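Local coordinates for protein putative hydrolase (Chromobacterium violaceum, PDB 3MCW) that is probably a hydrolase of the isochorismatase family, its natural substrate not established, at residues Leu55-His60 with Glu88-Lys93. Numbering follows the deposited sequence.
Sequences LIHIRH and ETVIAK. With EDO (1,2-ethanediol), chain L.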
ATOM      1  N   LEU A  55     -23.111   2.478  -2.620  1.00  6.94           N
ATOM      2  CA  LEU A  55     -22.193   3.245  -1.806  1.00  6.85           C
ATOM      3  C   LEU A  55     -21.919   2.526  -0.509  1.00  6.40           C
ATOM      4  O   LEU A  55     -22.785   1.838   0.048  1.00  7.63           O
ATOM      5  CB  LEU A  55     -22.571   4.707  -1.663  1.00 10.52           C
ATOM      6  CG  LEU A  55     -23.773   4.942  -0.832  1.00 10.57           C
ATOM      7  CD1 LEU A  55     -23.296   5.221   0.498  1.00 12.94           C
ATOM      8  CD2 LEU A  55     -24.551   6.158  -1.364  1.00 13.26           C
ATOM      9  N   ILE A  56     -20.688   2.644  -0.038  1.00  5.85           N
ATOM     10  CA  ILE A  56     -20.259   2.056   1.246  1.00  5.81           C
ATOM     11  C   ILE A  56     -19.418   3.103   1.978  1.00  5.32           C
ATOM     12  O   ILE A  56     -18.447   3.647   1.416  1.00  6.67           O
ATOM     13  CB  ILE A  56     -19.436   0.764   1.047  1.00  6.48           C
ATOM     14  CG1 ILE A  56     -20.291  -0.329   0.388  1.00  6.76           C
ATOM     15  CG2 ILE A  56     -18.828   0.297   2.349  1.00  7.85           C
ATOM     16  CD1 ILE A  56     -19.487  -1.564  -0.006  1.00  8.89           C
ATOM     17  N   HIS A  57     -19.758   3.341   3.237  1.00  5.06           N
ATOM     18  CA  HIS A  57     -18.942   4.129   4.153  1.00  5.36           C
ATOM     19  C   HIS A  57     -18.014   3.184   4.904  1.00  5.14           C
ATOM     20  O   HIS A  57     -18.469   2.212   5.494  1.00  6.72           O
ATOM     21  CB  HIS A  57     -19.820   4.855   5.157  1.00  5.69           C
ATOM     22  CG  HIS A  57     -20.886   5.706   4.599  1.00  5.87           C
ATOM     23  ND1 HIS A  57     -20.670   7.033   4.290  1.00  7.02           N
ATOM     24  CD2 HIS A  57     -22.175   5.416   4.294  1.00  6.60           C
ATOM     25  CE1 HIS A  57     -21.817   7.515   3.840  1.00  6.70           C
ATOM     26  NE2 HIS A  57     -22.747   6.559   3.816  1.00  6.71           N
ATOM     27  N   ILE A  58     -16.709   3.475   4.908  1.00  5.40           N
ATOM     28  CA  ILE A  58     -15.747   2.774   5.716  1.00  5.51           C
ATOM     29  C   ILE A  58     -15.442   3.620   6.939  1.00  5.76           C
ATOM     30  O   ILE A  58     -15.151   4.820   6.833  1.00  6.46           O
ATOM     31  CB  ILE A  58     -14.450   2.492   4.912  1.00  6.13           C
ATOM     32  CG1 ILE A  58     -14.718   1.645   3.674  1.00  6.18           C
ATOM     33  CG2 ILE A  58     -13.373   1.868   5.826  1.00  7.71           C
ATOM     34  CD1 ILE A  58     -15.367   0.285   3.924  1.00  6.88           C
ATOM     35  N   ARG A  59     -15.502   2.993   8.101  1.00  6.13           N
ATOM     36  CA  ARG A  59     -15.291   3.615   9.379  1.00  6.25           C
ATOM     37  C   ARG A  59     -14.095   2.969  10.072  1.00  6.33           C
ATOM     38  O   ARG A  59     -13.998   1.742  10.078  1.00  7.49           O
ATOM     39  CB  ARG A  59     -16.540   3.384  10.299  1.00  7.88           C
ATOM     40  CG  ARG A  59     -16.626   4.271  11.487  1.00  8.40           C
ATOM     41  CD  ARG A  59     -17.823   3.929  12.331  1.00  9.11           C
ATOM     42  NE  ARG A  59     -17.685   2.665  13.012  1.00  8.69           N
ATOM     43  CZ  ARG A  59     -18.683   2.009  13.600  1.00  8.52           C
ATOM     44  NH1 ARG A  59     -19.931   2.450  13.479  1.00  9.56           N
ATOM     45  NH2 ARG A  59     -18.436   0.888  14.244  1.00  9.09           N
ATOM     46  N   HIS A  60     -13.236   3.754  10.699  1.00  6.29           N
ATOM     47  CA  HIS A  60     -12.115   3.211  11.437  1.00  6.64           C
ATOM     48  C   HIS A  60     -12.441   3.154  12.922  1.00  7.02           C
ATOM     49  O   HIS A  60     -12.890   4.142  13.513  1.00  7.90           O
ATOM     50  CB  HIS A  60     -10.850   4.058  11.220  1.00  8.14           C
ATOM     51  CG  HIS A  60      -9.637   3.359  11.693  1.00  8.64           C
ATOM     52  ND1 HIS A  60      -9.067   2.323  10.981  1.00  8.98           N
ATOM     53  CD2 HIS A  60      -8.935   3.491  12.835  1.00 11.41           C
ATOM     54  CE1 HIS A  60      -8.039   1.875  11.671  1.00  9.65           C
ATOM     55  NE2 HIS A  60      -7.940   2.565  12.796  1.00 11.32           N
ATOM     56  N   GLU A  88     -27.946   2.865   4.810  1.00  8.72           N
ATOM     57  CA  GLU A  88     -26.684   2.853   4.037  1.00  7.66           C
ATOM     58  C   GLU A  88     -25.691   1.917   4.696  1.00  7.56           C
ATOM     59  O   GLU A  88     -25.613   1.811   5.918  1.00  9.50           O
ATOM     60  CB  GLU A  88     -26.107   4.266   3.920  1.00  7.52           C
ATOM     61  CG  GLU A  88     -26.986   5.158   3.059  1.00  8.19           C
ATOM     62  CD  GLU A  88     -26.453   6.547   2.862  1.00  7.63           C
ATOM     63  OE1 GLU A  88     -25.573   7.001   3.637  1.00  7.31           O
ATOM     64  OE2 GLU A  88     -26.976   7.231   1.955  1.00  9.78           O
ATOM     65  N   THR A  89     -24.907   1.236   3.857  1.00  7.17           N
ATOM     66  CA  THR A  89     -23.904   0.297   4.323  1.00  7.33           C
ATOM     67  C   THR A  89     -22.707   1.014   4.942  1.00  6.03           C
ATOM     68  O   THR A  89     -22.092   1.860   4.313  1.00  6.92           O
ATOM     69  CB  THR A  89     -23.430  -0.611   3.210  1.00  8.41           C
ATOM     70  OG1 THR A  89     -24.573  -1.239   2.617  1.00 11.33           O
ATOM     71  CG2 THR A  89     -22.405  -1.635   3.664  1.00  9.78           C
ATOM     72  N   VAL A  90     -22.403   0.636   6.172  1.00  6.06           N
ATOM     73  CA  VAL A  90     -21.214   1.096   6.895  1.00  5.95           C
ATOM     74  C   VAL A  90     -20.433  -0.142   7.295  1.00  5.94           C
ATOM     75  O   VAL A  90     -21.012  -1.060   7.892  1.00  6.48           O
ATOM     76  CB  VAL A  90     -21.595   1.908   8.164  1.00  6.36           C
ATOM     77  CG1 VAL A  90     -20.341   2.328   8.929  1.00  8.27           C
ATOM     78  CG2 VAL A  90     -22.467   3.117   7.819  1.00  8.06           C
ATOM     79  N   ILE A  91     -19.151  -0.187   6.934  1.00  6.00           N
ATOM     80  CA  ILE A  91     -18.253  -1.269   7.274  1.00  6.00           C
ATOM     81  C   ILE A  91     -17.148  -0.730   8.140  1.00  5.91           C
ATOM     82  O   ILE A  91     -16.442   0.206   7.755  1.00  6.90           O
ATOM     83  CB  ILE A  91     -17.676  -1.976   6.051  1.00  6.77           C
ATOM     84  CG1 ILE A  91     -18.818  -2.607   5.224  1.00  7.78           C
ATOM     85  CG2 ILE A  91     -16.616  -2.984   6.415  1.00  9.77           C
ATOM     86  CD1 ILE A  91     -18.392  -3.252   3.947  1.00  9.36           C
ATOM     87  N   ALA A  92     -17.001  -1.287   9.336  1.00  6.13           N
ATOM     88  CA  ALA A  92     -15.976  -0.900  10.263  1.00  6.34           C
ATOM     89  C   ALA A  92     -14.707  -1.725  10.052  1.00  6.88           C
ATOM     90  O   ALA A  92     -14.771  -2.941   9.814  1.00  9.34           O
ATOM     91  CB  ALA A  92     -16.464  -1.087  11.724  1.00  8.19           C
ATOM     92  N   LYS A  93     -13.565  -1.086  10.176  1.00  7.53           N
ATOM     93  CA  LYS A  93     -12.268  -1.764  10.080  1.00  7.18           C
ATOM     94  C   LYS A  93     -11.400  -1.383  11.252  1.00  7.38           C
ATOM     95  O   LYS A  93     -11.607  -0.360  11.893  1.00  8.39           O
ATOM     96  CB  LYS A  93     -11.555  -1.375   8.779  1.00  7.78           C
ATOM     97  CG  LYS A  93     -11.068   0.065   8.707  1.00  7.15           C
ATOM     98  CD  LYS A  93     -10.459   0.384   7.323  1.00  7.24           C
ATOM     99  CE  LYS A  93     -10.002   1.823   7.149  1.00  7.28           C
ATOM    100  NZ  LYS A  93      -8.930   2.182   8.037  1.00  7.87           N
TER
HETATM  101  C1  EDO L 207     -24.036  -1.141  -1.268  0.50 14.85           C
HETATM  102  O1  EDO L 207     -23.539  -0.665  -0.045  0.50 14.73           O
HETATM  103  C2  EDO L 207     -25.422  -0.561  -1.415  0.50 15.09           C
HETATM  104  O2  EDO L 207     -25.329   0.835  -1.743  0.50 14.55           O
HETATM  105  O   HOH W   1     -25.256   2.086   1.189  1.00 11.83           O
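His57 and Arg59 tie the edge strand 89-93 to strand 55-60 through four backbone hydrogen bonds in parallel register: His57 N to Thr89 O, Ile91 N to His57 O, Arg59 N to Ile91 O, and Lys93 N to Arg59 O. Where that ladder begins, a water bridges Leu55 O (2.7 Å) and Thr89 N (2.8 Å), beside an ethanediol that hydrogen-bonds Leu55 N. On one face, His57 NE2 donates to Glu88 OE1 at 2.9 Å; the carboxylate lies at the ring edge but is met from above its own plane. Arg49 of helix 37-51 holds the other oxygen, OE2, by a salt bridge. On the opposite face Ile91 CD1 meets Ile56 CG2 at 3.9 Å, under helix 104-111. Lys93 runs across Ile58, CD lying 3.6 Å from Ile58 CG2, and its final bend (chi4 64°) brings NZ to His60 ND1 at 3.0 Å, tilted 27° from the ring plane. Asp19 forms a salt bridge with the same NZ, while Ser126 OG and Thr95 O add hydrogen bonds. An Asp-Lys pair at the C-terminal strand ends recalls the isochorismatase-fold active site. With His60 ND1 accepting from NZ, any ring N-H would probably sit on NE2.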